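Local coordinates for protein beta-lactamase (Burkholderia cenocepacia, PDB 5E2G) that probably hydrolyses beta-lactams to substituted beta-amino acids, as a member of the class C beta-lactamase family, at residues A72-E77 against K162-D167; D85-Y90 against G157-K162; T144-S149 against F258-L263. All coordinates share one frame; numbering follows the deposited sequence. Where two conformers were deposited one is given.

Contact 1: residues A72-E77 against K162-D167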
ATOM      1  N   ALA A  72      -5.032  -6.251  -9.874  1.00 15.66           N
ATOM      2  CA  ALA A  72      -4.305  -7.103 -10.809  1.00 14.16           C
ATOM      3  C   ALA A  72      -4.510  -8.566 -10.472  1.00 15.15           C
ATOM      4  O   ALA A  72      -4.643  -9.407 -11.366  1.00 17.88           O
ATOM      5  CB  ALA A  72      -2.819  -6.754 -10.798  1.00 13.58           C
ATOM      6  N   SER A  73      -4.538  -8.882  -9.179  1.00 14.40           N
ATOM      7  CA  SER A  73      -4.816 -10.236  -8.727  1.00 13.77           C
ATOM      8  C   SER A  73      -6.222 -10.662  -9.133  1.00 17.57           C
ATOM      9  O   SER A  73      -6.447 -11.816  -9.520  1.00 18.82           O
ATOM     10  CB  SER A  73      -4.626 -10.302  -7.211  1.00 11.87           C
ATOM     11  OG  SER A  73      -4.705 -11.620  -6.724  1.00 15.35           O
ATOM     12  N   ASP A  74      -7.177  -9.737  -9.085  1.00 17.39           N
ATOM     13  CA  ASP A  74      -8.529 -10.078  -9.507  1.00 20.05           C
ATOM     14  C   ASP A  74      -8.598 -10.350 -11.006  1.00 23.62           C
ATOM     15  O   ASP A  74      -9.217 -11.330 -11.435  1.00 27.38           O
ATOM     16  CB  ASP A  74      -9.500  -8.975  -9.126  1.00 18.76           C
ATOM     17  CG  ASP A  74     -10.915  -9.377  -9.394  1.00 19.92           C
ATOM     18  OD1 ASP A  74     -11.471 -10.136  -8.567  1.00 20.94           O
ATOM     19  OD2 ASP A  74     -11.475  -8.933 -10.423  1.00 21.81           O
ATOM     20  N   ALA A  75      -7.995  -9.479 -11.820  1.00 21.09           N
ATOM     21  CA  ALA A  75      -7.889  -9.750 -13.250  1.00 19.23           C
ATOM     22  C   ALA A  75      -7.283 -11.124 -13.508  1.00 20.99           C
ATOM     23  O   ALA A  75      -7.782 -11.886 -14.343  1.00 21.48           O
ATOM     24  CB  ALA A  75      -7.057  -8.662 -13.928  1.00 16.84           C
ATOM     25  N   GLN A  76      -6.209 -11.463 -12.793  1.00 21.40           N
ATOM     26  CA  GLN A  76      -5.605 -12.778 -12.954  1.00 17.83           C
ATOM     27  C   GLN A  76      -6.610 -13.871 -12.628  1.00 20.71           C
ATOM     28  O   GLN A  76      -6.700 -14.874 -13.346  1.00 19.55           O
ATOM     29  CB  GLN A  76      -4.360 -12.886 -12.068  1.00 17.96           C
ATOM     30  CG  GLN A  76      -3.406 -14.008 -12.435  1.00 28.07           C
ATOM     31  CD  GLN A  76      -3.813 -15.334 -11.833  1.00 43.68           C
ATOM     32  OE1 GLN A  76      -4.445 -15.374 -10.777  1.00 53.74           O
ATOM     33  NE2 GLN A  76      -3.464 -16.429 -12.503  1.00 44.79           N
ATOM     34  N   GLU A  77      -7.401 -13.669 -11.566  1.00 21.10           N
ATOM     35  CA  GLU A  77      -8.378 -14.673 -11.151  1.00 25.27           C
ATOM     36  C   GLU A  77      -9.460 -14.864 -12.199  1.00 26.43           C
ATOM     37  O   GLU A  77     -10.015 -15.961 -12.329  1.00 30.79           O
ATOM     38  CB  GLU A  77      -9.019 -14.288  -9.815  1.00 29.58           C
ATOM     39  CG  GLU A  77      -8.194 -14.624  -8.577  1.00 34.39           C
ATOM     40  CD  GLU A  77      -7.796 -16.093  -8.500  1.00 37.08           C
ATOM     41  OE1 GLU A  77      -6.585 -16.376  -8.600  1.00 38.41           O
ATOM     42  OE2 GLU A  77      -8.692 -16.960  -8.356  1.00 36.30           O
ATOM     43  N   LYS A 162      -5.427  -2.013 -18.966  1.00 15.64           N
ATOM     44  CA  LYS A 162      -5.433  -2.457 -20.359  1.00 15.96           C
ATOM     45  C   LYS A 162      -6.078  -3.830 -20.490  1.00 22.01           C
ATOM     46  O   LYS A 162      -6.973  -4.037 -21.316  1.00 19.06           O
ATOM     47  CB  LYS A 162      -4.007  -2.504 -20.911  1.00 16.34           C
ATOM     48  CG  LYS A 162      -3.484  -1.194 -21.420  1.00 18.73           C
ATOM     49  CD  LYS A 162      -4.090  -0.834 -22.760  1.00 19.46           C
ATOM     50  CE  LYS A 162      -3.536   0.475 -23.252  1.00 21.23           C
ATOM     51  NZ  LYS A 162      -4.135   0.860 -24.541  1.00 20.99           N
ATOM     52  N   ALA A 163      -5.631  -4.781 -19.668  1.00 14.65           N
ATOM     53  CA  ALA A 163      -6.156  -6.139 -19.726  1.00 19.15           C
ATOM     54  C   ALA A 163      -7.632  -6.195 -19.359  1.00 22.54           C
ATOM     55  O   ALA A 163      -8.374  -7.013 -19.913  1.00 23.50           O
ATOM     56  CB  ALA A 163      -5.340  -7.046 -18.802  1.00 16.35           C
HETATM   57  N   MSE A 164      -8.087  -5.335 -18.450  1.00 20.53           N
HETATM   58  CA  MSE A 164      -9.481  -5.381 -18.013  1.00 17.72           C
HETATM   59  C   MSE A 164     -10.420  -4.504 -18.840  1.00 17.20           C
HETATM   60  O   MSE A 164     -11.602  -4.402 -18.529  1.00 18.51           O
HETATM   61  CB  MSE A 164      -9.577  -4.991 -16.543  1.00 18.54           C
HETATM   62  CG  MSE A 164      -8.831  -5.949 -15.635  1.00 21.28           C
HETATM   63 SE   MSE A 164      -9.103  -5.561 -13.755  0.73 28.02          SE
HETATM   64  CE  MSE A 164     -10.792  -6.519 -13.506  1.00 21.08           C
ATOM     65  N   HIS A 165      -9.888  -3.880 -19.890  1.00 17.45           N
ATOM     66  CA  HIS A 165     -10.691  -3.104 -20.833  1.00 15.99           C
ATOM     67  C   HIS A 165     -11.422  -1.968 -20.126  1.00 19.13           C
ATOM     68  O   HIS A 165     -12.623  -1.759 -20.323  1.00 18.60           O
ATOM     69  CB  HIS A 165     -11.684  -3.997 -21.574  1.00 16.14           C
ATOM     70  CG  HIS A 165     -11.108  -5.309 -21.985  1.00 25.34           C
ATOM     71  ND1 HIS A 165     -10.214  -5.431 -23.025  1.00 26.89           N
ATOM     72  CD2 HIS A 165     -11.282  -6.555 -21.485  1.00 26.37           C
ATOM     73  CE1 HIS A 165      -9.868  -6.699 -23.156  1.00 29.54           C
ATOM     74  NE2 HIS A 165     -10.502  -7.401 -22.233  1.00 30.44           N
ATOM     75  N   GLN A 166     -10.691  -1.225 -19.295  1.00 16.13           N
ATOM     76  CA  GLN A 166     -11.320  -0.120 -18.590  1.00 16.47           C
ATOM     77  C   GLN A 166     -10.281   0.937 -18.230  1.00 16.61           C
ATOM     78  O   GLN A 166      -9.074   0.680 -18.219  1.00 16.30           O
ATOM     79  CB  GLN A 166     -12.065  -0.621 -17.346  1.00 16.04           C
ATOM     80  CG  GLN A 166     -12.891   0.437 -16.618  1.00 16.50           C
ATOM     81  CD  GLN A 166     -13.905   1.140 -17.514  1.00 17.40           C
ATOM     82  OE1 GLN A 166     -13.639   2.201 -18.077  1.00 18.01           O
ATOM     83  NE2 GLN A 166     -15.083   0.557 -17.625  1.00 22.77           N
ATOM     84  N   ASP A 167     -10.793   2.151 -18.014  1.00 17.22           N
ATOM     85  CA  ASP A 167     -10.084   3.237 -17.352  1.00 17.40           C
ATOM     86  C   ASP A 167      -9.614   2.800 -15.968  1.00 16.62           C
ATOM     87  O   ASP A 167     -10.334   2.111 -15.243  1.00 16.20           O
ATOM     88  CB  ASP A 167     -11.047   4.433 -17.267  1.00 21.10           C
ATOM     89  CG  ASP A 167     -10.493   5.614 -16.496  1.00 20.39           C
ATOM     90  OD1 ASP A 167      -9.609   6.325 -17.026  1.00 19.89           O
ATOM     91  OD2 ASP A 167     -10.996   5.869 -15.380  1.00 18.39           O
TER
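Ala-75 and selenomethionine Met-164 meet through apolar atoms. The CB of Ala-75 points at the other helix and fits against the middle of the longer side chain, with Met-164 CG and Met-164 SE each 3.7 Å from it. Met-164 has CG anti to its carbonyl carbon (chi1 -62°). Its chain runs straight on to SE and then bends at chi3 (84°), which carries CE past Ala-75 to Asp-74. There Met-164 CE lies 4.0 Å from Asp-74 OD2, and the two side chains cross at about a right angle. With CG anti to the backbone N (chi1 -173°), the end of Asp-74 comes nearer this methyl than its CB direction alone would bring it. The polar partners of its carboxylate lie outside the two segments: OD2 forms salt bridges with Arg-245 and Arg-175. Met-164 also packs on Leu-171 and Arg-175 of helix 168-180. Near Met-164 the helix comes to its end; His-165, with positive phi, belongs to a Schellman motif, and its N bonds back to Lys-162 O at 3.2 Å. Asp-167 then N-caps the next helix. The contact thus joins helix 64-77 to the end of helix 150-164 by van der Waals packing. The chemistry is divided: the Met-164 chain gives Ala-75 an apolar partner, while two arginines probably balance the buried charge of Asp-74 beside the Met-164 methyl.

Contact 2: residues D85-Y90 against G157-K162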
ATOM      1  N   ASP A  85       2.599 -12.482 -17.749  1.00 18.52           N
ATOM      2  CA  ASP A  85       2.515 -11.799 -19.030  1.00 18.50           C
ATOM      3  C   ASP A  85       3.598 -10.727 -19.135  1.00 20.13           C
ATOM      4  O   ASP A  85       3.860 -10.012 -18.158  1.00 22.16           O
ATOM      5  CB  ASP A  85       1.141 -11.153 -19.211  1.00 19.14           C
ATOM      6  CG  ASP A  85       0.024 -12.174 -19.366  1.00 21.97           C
ATOM      7  OD1 ASP A  85       0.320 -13.354 -19.659  1.00 26.47           O
ATOM      8  OD2 ASP A  85      -1.153 -11.788 -19.209  1.00 22.51           O
ATOM      9  N   PRO A  86       4.232 -10.573 -20.298  1.00 17.21           N
ATOM     10  CA  PRO A  86       5.176  -9.472 -20.487  1.00 19.34           C
ATOM     11  C   PRO A  86       4.441  -8.175 -20.762  1.00 24.67           C
ATOM     12  O   PRO A  86       3.345  -8.165 -21.327  1.00 25.98           O
ATOM     13  CB  PRO A  86       5.979  -9.913 -21.713  1.00 19.32           C
ATOM     14  CG  PRO A  86       4.979 -10.678 -22.512  1.00 18.26           C
ATOM     15  CD  PRO A  86       4.093 -11.388 -21.517  1.00 17.38           C
ATOM     16  N   ALA A  87       5.058  -7.069 -20.340  1.00 22.66           N
ATOM     17  CA  ALA A  87       4.470  -5.763 -20.609  1.00 19.15           C
ATOM     18  C   ALA A  87       4.203  -5.586 -22.093  1.00 22.60           C
ATOM     19  O   ALA A  87       3.199  -4.979 -22.477  1.00 26.28           O
ATOM     20  CB  ALA A  87       5.382  -4.653 -20.091  1.00 19.14           C
ATOM     21  N   GLY A  88       5.083  -6.128 -22.941  1.00 22.18           N
ATOM     22  CA  GLY A  88       4.925  -6.021 -24.381  1.00 18.27           C
ATOM     23  C   GLY A  88       3.662  -6.663 -24.916  1.00 23.81           C
ATOM     24  O   GLY A  88       3.250  -6.355 -26.038  1.00 24.92           O
ATOM     25  N   LYS A  89       3.033  -7.551 -24.140  1.00 22.64           N
ATOM     26  CA  LYS A  89       1.745  -8.106 -24.551  1.00 21.43           C
ATOM     27  C   LYS A  89       0.686  -7.019 -24.660  1.00 20.70           C
ATOM     28  O   LYS A  89      -0.144  -7.043 -25.574  1.00 22.85           O
ATOM     29  CB  LYS A  89       1.291  -9.177 -23.564  1.00 19.46           C
ATOM     30  CG  LYS A  89      -0.072  -9.748 -23.866  1.00 20.13           C
ATOM     31  CD  LYS A  89      -0.509 -10.736 -22.803  1.00 22.49           C
ATOM     32  CE  LYS A  89      -1.812 -11.410 -23.186  1.00 30.57           C
ATOM     33  NZ  LYS A  89      -2.253 -12.406 -22.160  1.00 37.31           N
ATOM     34  N   TYR A  90       0.693  -6.061 -23.732  1.00 18.91           N
ATOM     35  CA  TYR A  90      -0.313  -5.010 -23.682  1.00 20.38           C
ATOM     36  C   TYR A  90       0.156  -3.694 -24.292  1.00 28.06           C
ATOM     37  O   TYR A  90      -0.685  -2.874 -24.676  1.00 32.21           O
ATOM     38  CB  TYR A  90      -0.762  -4.807 -22.229  1.00 19.05           C
ATOM     39  CG  TYR A  90      -1.263  -6.105 -21.636  1.00 20.77           C
ATOM     40  CD1 TYR A  90      -2.485  -6.628 -22.026  1.00 24.87           C
ATOM     41  CD2 TYR A  90      -0.497  -6.832 -20.722  1.00 19.42           C
ATOM     42  CE1 TYR A  90      -2.950  -7.822 -21.513  1.00 24.48           C
ATOM     43  CE2 TYR A  90      -0.954  -8.028 -20.200  1.00 18.91           C
ATOM     44  CZ  TYR A  90      -2.184  -8.519 -20.603  1.00 20.97           C
ATOM     45  OH  TYR A  90      -2.677  -9.706 -20.113  1.00 20.34           O
ATOM     46  N   GLY A 157      -0.541  -1.128 -12.521  1.00 16.73           N
ATOM     47  CA  GLY A 157      -1.924  -0.697 -12.607  1.00 16.41           C
ATOM     48  C   GLY A 157      -2.331  -0.333 -14.019  1.00 18.15           C
ATOM     49  O   GLY A 157      -3.444  -0.648 -14.451  1.00 16.61           O
ATOM     50  N   TRP A 158      -1.445   0.354 -14.748  0.58 17.99           N
ATOM     51  CA  TRP A 158      -1.718   0.697 -16.139  0.58 19.53           C
ATOM     52  C   TRP A 158      -2.035  -0.548 -16.949  0.58 15.97           C
ATOM     53  O   TRP A 158      -3.050  -0.607 -17.651  0.58 16.03           O
ATOM     54  CB  TRP A 158      -0.515   1.423 -16.745  0.58 22.23           C
ATOM     55  CG  TRP A 158      -0.870   2.687 -17.462  0.58 25.89           C
ATOM     56  CD1 TRP A 158      -1.447   3.796 -16.917  0.58 28.26           C
ATOM     57  CD2 TRP A 158      -0.657   2.987 -18.848  0.58 27.57           C
ATOM     58  NE1 TRP A 158      -1.616   4.766 -17.877  0.58 30.59           N
ATOM     59  CE2 TRP A 158      -1.137   4.295 -19.070  0.58 30.09           C
ATOM     60  CE3 TRP A 158      -0.111   2.278 -19.922  0.58 27.11           C
ATOM     61  CZ2 TRP A 158      -1.091   4.908 -20.319  0.58 31.16           C
ATOM     62  CZ3 TRP A 158      -0.060   2.892 -21.164  0.58 27.81           C
ATOM     63  CH2 TRP A 158      -0.547   4.194 -21.351  0.58 29.73           C
ATOM     64  N   LEU A 159      -1.178  -1.565 -16.841  1.00 15.66           N
ATOM     65  CA  LEU A 159      -1.304  -2.753 -17.673  1.00 15.48           C
ATOM     66  C   LEU A 159      -2.500  -3.600 -17.274  1.00 17.69           C
ATOM     67  O   LEU A 159      -3.130  -4.215 -18.139  1.00 15.08           O
ATOM     68  CB  LEU A 159      -0.018  -3.570 -17.599  1.00 15.40           C
ATOM     69  CG  LEU A 159       1.210  -2.841 -18.149  1.00 19.38           C
ATOM     70  CD1 LEU A 159       2.505  -3.524 -17.703  1.00 21.22           C
ATOM     71  CD2 LEU A 159       1.148  -2.723 -19.669  1.00 21.12           C
ATOM     72  N   THR A 160      -2.828  -3.636 -15.980  1.00 18.53           N
ATOM     73  CA  THR A 160      -4.040  -4.319 -15.529  1.00 13.97           C
ATOM     74  C   THR A 160      -5.294  -3.675 -16.117  1.00 16.23           C
ATOM     75  O   THR A 160      -6.227  -4.373 -16.531  1.00 14.05           O
ATOM     76  CB  THR A 160      -4.101  -4.305 -14.005  1.00 14.53           C
ATOM     77  OG1 THR A 160      -2.954  -4.981 -13.479  1.00 15.77           O
ATOM     78  CG2 THR A 160      -5.376  -4.975 -13.509  1.00 13.30           C
ATOM     79  N   ALA A 161      -5.329  -2.343 -16.169  1.00 14.68           N
ATOM     80  CA  ALA A 161      -6.464  -1.660 -16.774  1.00 15.01           C
ATOM     81  C   ALA A 161      -6.564  -1.963 -18.264  1.00 15.32           C
ATOM     82  O   ALA A 161      -7.668  -2.142 -18.790  1.00 17.56           O
ATOM     83  CB  ALA A 161      -6.361  -0.162 -16.528  1.00 15.56           C
ATOM     84  N   LYS A 162      -5.427  -2.013 -18.966  1.00 15.64           N
ATOM     85  CA  LYS A 162      -5.433  -2.457 -20.359  1.00 15.96           C
ATOM     86  C   LYS A 162      -6.078  -3.830 -20.490  1.00 22.01           C
ATOM     87  O   LYS A 162      -6.973  -4.037 -21.316  1.00 19.06           O
ATOM     88  CB  LYS A 162      -4.007  -2.504 -20.911  1.00 16.34           C
ATOM     89  CG  LYS A 162      -3.484  -1.194 -21.420  1.00 18.73           C
ATOM     90  CD  LYS A 162      -4.090  -0.834 -22.760  1.00 19.46           C
ATOM     91  CE  LYS A 162      -3.536   0.475 -23.252  1.00 21.23           C
ATOM     92  NZ  LYS A 162      -4.135   0.860 -24.541  1.00 20.99           N
TER
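Tyr-90 packs its CB on Leu-159 and lays one face of its ring toward the backbone of helix 150-164. At the root, Tyr-90 CB is 3.8 Å from Leu-159 CD2 and 4.2 Å from Lys-162 CB. CG stands anti to the carbonyl carbon (chi1 -56°), which sends the ring across the helix, roughly at right angles to its local axis. Leu-159 O lies over one face of this ring. On the opposite face, Lys-89 CG sits over the ring centre, 4.0 Å above the plane. The phenol is thus layered between a peptide oxygen and an aliphatic chain. At the tip, Tyr-90 OH donates a hydrogen bond to Asp-85 OD2 at 2.7 Å. It arrives on the anti side of that oxygen, 32° out of the carboxylate plane. Lys-89 NZ reaches the same OD2 at 3.2 Å in a salt bridge with a weak hydrogen bond, and Ser-82 N is a further donor to it. The other branch of Leu-159 serves Ala-87: Leu-159 CD1 is 3.9 Å from Ala-87 CB. Leu-107 of helix 104-108 also touches Leu-159. This is helix packing of a short, weakly bonded turn on a long helix, within the helical region of the serine beta-lactamase fold.

Contact 3: residues T144-S149 against F258-L263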
ATOM      1  N   THR A 144      15.851 -10.201 -10.499  1.00 18.33           N
ATOM      2  CA  THR A 144      17.046 -10.522  -9.727  1.00 19.15           C
ATOM      3  C   THR A 144      17.383  -9.503  -8.650  1.00 20.74           C
ATOM      4  O   THR A 144      18.173  -9.825  -7.753  1.00 23.09           O
ATOM      5  CB  THR A 144      18.288 -10.652 -10.632  1.00 18.72           C
ATOM      6  OG1 THR A 144      18.575  -9.387 -11.235  1.00 20.97           O
ATOM      7  CG2 THR A 144      18.091 -11.688 -11.708  1.00 18.51           C
ATOM      8  N   HIS A 145      16.854  -8.286  -8.724  1.00 18.07           N
ATOM      9  CA  HIS A 145      17.149  -7.282  -7.717  1.00 15.83           C
ATOM     10  C   HIS A 145      15.887  -6.519  -7.373  1.00 17.86           C
ATOM     11  O   HIS A 145      15.103  -6.170  -8.257  1.00 21.47           O
ATOM     12  CB  HIS A 145      18.239  -6.318  -8.191  1.00 17.32           C
ATOM     13  CG  HIS A 145      19.591  -6.951  -8.275  1.00 20.36           C
ATOM     14  ND1 HIS A 145      19.920  -7.873  -9.245  1.00 18.38           N
ATOM     15  CD2 HIS A 145      20.686  -6.820  -7.490  1.00 23.24           C
ATOM     16  CE1 HIS A 145      21.160  -8.285  -9.054  1.00 19.89           C
ATOM     17  NE2 HIS A 145      21.651  -7.652  -8.004  1.00 23.05           N
ATOM     18  N   ARG A 146      15.708  -6.250  -6.088  1.00 17.75           N
ATOM     19  CA  ARG A 146      14.550  -5.520  -5.596  1.00 15.53           C
ATOM     20  C   ARG A 146      14.936  -4.061  -5.416  1.00 17.63           C
ATOM     21  O   ARG A 146      15.872  -3.748  -4.672  1.00 17.87           O
ATOM     22  CB  ARG A 146      14.047  -6.106  -4.280  1.00 17.01           C
ATOM     23  CG  ARG A 146      12.798  -5.420  -3.747  1.00 17.65           C
ATOM     24  CD  ARG A 146      12.387  -6.027  -2.421  1.00 18.79           C
ATOM     25  NE  ARG A 146      11.184  -5.430  -1.854  1.00 19.29           N
ATOM     26  CZ  ARG A 146      11.147  -4.273  -1.198  1.00 19.69           C
ATOM     27  NH1 ARG A 146      12.248  -3.552  -1.034  1.00 17.36           N
ATOM     28  NH2 ARG A 146       9.993  -3.831  -0.714  1.00 18.99           N
ATOM     29  N   LYS A 147      14.205  -3.172  -6.077  1.00 19.34           N
ATOM     30  CA  LYS A 147      14.515  -1.752  -6.057  1.00 23.26           C
ATOM     31  C   LYS A 147      13.202  -0.990  -6.050  1.00 27.48           C
ATOM     32  O   LYS A 147      12.428  -1.082  -7.006  1.00 27.61           O
ATOM     33  CB  LYS A 147      15.374  -1.369  -7.265  1.00 25.22           C
ATOM     34  CG  LYS A 147      15.635   0.113  -7.413  1.00 27.42           C
ATOM     35  CD  LYS A 147      16.402   0.640  -6.243  1.00 28.91           C
ATOM     36  CE  LYS A 147      16.628   2.120  -6.401  1.00 35.37           C
ATOM     37  NZ  LYS A 147      17.479   2.379  -7.590  1.00 43.68           N
ATOM     38  N   TYR A 148      12.958  -0.250  -4.970  1.00 33.84           N
ATOM     39  CA  TYR A 148      11.695   0.454  -4.794  1.00 39.02           C
ATOM     40  C   TYR A 148      11.518   1.537  -5.853  1.00 37.73           C
ATOM     41  O   TYR A 148      12.425   2.333  -6.093  1.00 38.36           O
ATOM     42  CB  TYR A 148      11.638   1.065  -3.400  1.00 49.96           C
ATOM     43  CG  TYR A 148      10.237   1.126  -2.874  1.00 62.01           C
ATOM     44  CD1 TYR A 148       9.568  -0.041  -2.526  1.00 64.76           C
ATOM     45  CD2 TYR A 148       9.565   2.341  -2.746  1.00 67.89           C
ATOM     46  CE1 TYR A 148       8.278  -0.009  -2.060  1.00 67.56           C
ATOM     47  CE2 TYR A 148       8.267   2.385  -2.273  1.00 71.10           C
ATOM     48  CZ  TYR A 148       7.632   1.201  -1.930  1.00 69.60           C
ATOM     49  OH  TYR A 148       6.348   1.213  -1.458  1.00 66.36           O
ATOM     50  N   SER A 149      10.337   1.572  -6.478  1.00 40.47           N
ATOM     51  CA  SER A 149      10.119   2.412  -7.655  1.00 43.02           C
ATOM     52  C   SER A 149       8.636   2.582  -7.988  1.00 46.04           C
ATOM     53  O   SER A 149       7.876   1.605  -8.011  1.00 46.80           O
ATOM     54  CB  SER A 149      10.865   1.822  -8.861  1.00 39.29           C
ATOM     55  OG  SER A 149      10.408   2.370 -10.084  1.00 35.41           O
ATOM     56  N   PHE A 258       9.785 -13.451  -3.509  1.00 13.92           N
ATOM     57  CA  PHE A 258      11.215 -13.199  -3.391  1.00 12.41           C
ATOM     58  C   PHE A 258      11.606 -13.021  -1.935  1.00 12.06           C
ATOM     59  O   PHE A 258      10.847 -12.464  -1.143  1.00 15.27           O
ATOM     60  CB  PHE A 258      11.657 -11.927  -4.119  1.00 12.76           C
ATOM     61  CG  PHE A 258      11.510 -11.975  -5.608  1.00 13.75           C
ATOM     62  CD1 PHE A 258      10.371 -11.464  -6.223  1.00 15.49           C
ATOM     63  CD2 PHE A 258      12.529 -12.484  -6.398  1.00 15.07           C
ATOM     64  CE1 PHE A 258      10.238 -11.489  -7.604  1.00 15.08           C
ATOM     65  CE2 PHE A 258      12.411 -12.509  -7.774  1.00 14.58           C
ATOM     66  CZ  PHE A 258      11.259 -12.013  -8.381  1.00 15.89           C
ATOM     67  N   ARG A 259      12.810 -13.475  -1.597  1.00 12.62           N
ATOM     68  CA  ARG A 259      13.517 -12.968  -0.428  1.00 13.74           C
ATOM     69  C   ARG A 259      14.363 -11.778  -0.846  1.00 16.00           C
ATOM     70  O   ARG A 259      15.029 -11.820  -1.880  1.00 16.39           O
ATOM     71  CB  ARG A 259      14.438 -14.021   0.186  1.00 14.23           C
ATOM     72  CG  ARG A 259      13.822 -15.366   0.361  1.00 14.72           C
ATOM     73  CD  ARG A 259      12.735 -15.363   1.403  1.00 14.54           C
ATOM     74  NE  ARG A 259      12.231 -16.720   1.573  1.00 17.22           N
ATOM     75  CZ  ARG A 259      11.246 -17.060   2.388  1.00 17.31           C
ATOM     76  NH1 ARG A 259      10.651 -16.128   3.116  1.00 18.08           N
ATOM     77  NH2 ARG A 259      10.868 -18.331   2.475  1.00 13.35           N
ATOM     78  N   ALA A 260      14.340 -10.719  -0.041  1.00 16.18           N
ATOM     79  CA  ALA A 260      15.287  -9.614  -0.195  1.00 15.63           C
ATOM     80  C   ALA A 260      15.760  -9.236   1.199  1.00 17.95           C
ATOM     81  O   ALA A 260      14.990  -8.677   1.985  1.00 16.10           O
ATOM     82  CB  ALA A 260      14.665  -8.418  -0.913  1.00 17.35           C
ATOM     83  N   GLY A 261      17.013  -9.555   1.510  1.00 19.13           N
ATOM     84  CA  GLY A 261      17.492  -9.453   2.866  1.00 19.39           C
ATOM     85  C   GLY A 261      16.541 -10.129   3.835  1.00 14.81           C
ATOM     86  O   GLY A 261      16.155 -11.285   3.653  1.00 17.71           O
ATOM     87  N   PRO A 262      16.114  -9.393   4.867  1.00 17.63           N
ATOM     88  CA  PRO A 262      15.199  -9.959   5.872  1.00 18.35           C
ATOM     89  C   PRO A 262      13.754 -10.032   5.415  1.00 16.06           C
ATOM     90  O   PRO A 262      12.924 -10.645   6.102  1.00 16.12           O
ATOM     91  CB  PRO A 262      15.326  -8.969   7.025  1.00 20.00           C
ATOM     92  CG  PRO A 262      15.498  -7.653   6.298  1.00 18.42           C
ATOM     93  CD  PRO A 262      16.412  -7.974   5.141  1.00 17.40           C
ATOM     94  N   LEU A 263      13.446  -9.417   4.289  1.00 13.93           N
ATOM     95  CA  LEU A 263      12.094  -9.168   3.838  1.00 12.85           C
ATOM     96  C   LEU A 263      11.676 -10.238   2.844  1.00 15.50           C
ATOM     97  O   LEU A 263      12.495 -10.744   2.076  1.00 19.66           O
ATOM     98  CB  LEU A 263      12.043  -7.775   3.204  1.00 15.91           C
ATOM     99  CG  LEU A 263      10.884  -7.199   2.414  1.00 16.80           C
ATOM    100  CD1 LEU A 263      10.978  -5.685   2.510  1.00 18.50           C
ATOM    101  CD2 LEU A 263      10.954  -7.636   0.973  1.00 15.94           C
TER
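Arg-146 runs across Leu-263 and Ala-260, and the side chains of Arg-146 and Leu-263 cross at about a right angle. Arg-146 is stretched out from CG to NE, with CG anti to the backbone N (chi1 -177°). Its CD rests on Ala-260 CB at 3.6 Å. Farther out, both Leu-263 methyls lie over one face of the guanidinium, CD2 toward NE and CD1 offset toward the rim. Leu-263 CD2 is 3.6 Å from Arg-146 NE, and Leu-263 CD1 is 3.8 Å from Arg-146 NH2. The face of the charged group is therefore used for apolar packing, while its N-H groups find acceptors elsewhere: NE bonds Gln-265 OE1, and NH2 forms a salt bridge with Glu-270. Met-289 of helix 287-291 touches Arg-146, Ala-260 and Leu-263. A type II' turn from Ala-260 to Leu-263 brings the two apolar partners together. It is closed by Ala-260 N to Leu-263 O at 2.8 Å and Leu-263 N to Ala-260 O at 2.9 Å. This two-residue beta hairpin joins strands 256-260 and 263-265 of the large antiparallel sheet. There strand 294-303 lies between 256-260 and edge strand 145-146, so Arg-146 reaches the hairpin from two strands away.

In the fold
Contacts 1 and 2 are neighbours, with centres about 9 Å apart. Both use helix 150-164 and share Lys-162. Ala-163 CB is 3.7 Å from Tyr-90 CE1. Helix 64-77 and the short helix 87-90 pack on adjacent sides of helix 150-164. Contact 3 stands apart. Its centre is about 25 Å from that of contact 1 and 22 Å from that of contact 2, and the nearest atoms are about 14 and 10 Å away. Its 144-149 segment nevertheless leads into helix 150-164. That segment holds Tyr-148, which bonds Lys-313 and touches Ser-62, consistent with the active site of an SxxK enzyme. The side chain of Asp-74 is about 4 Å from a bound thiocyanate ion, probably from crystallisation.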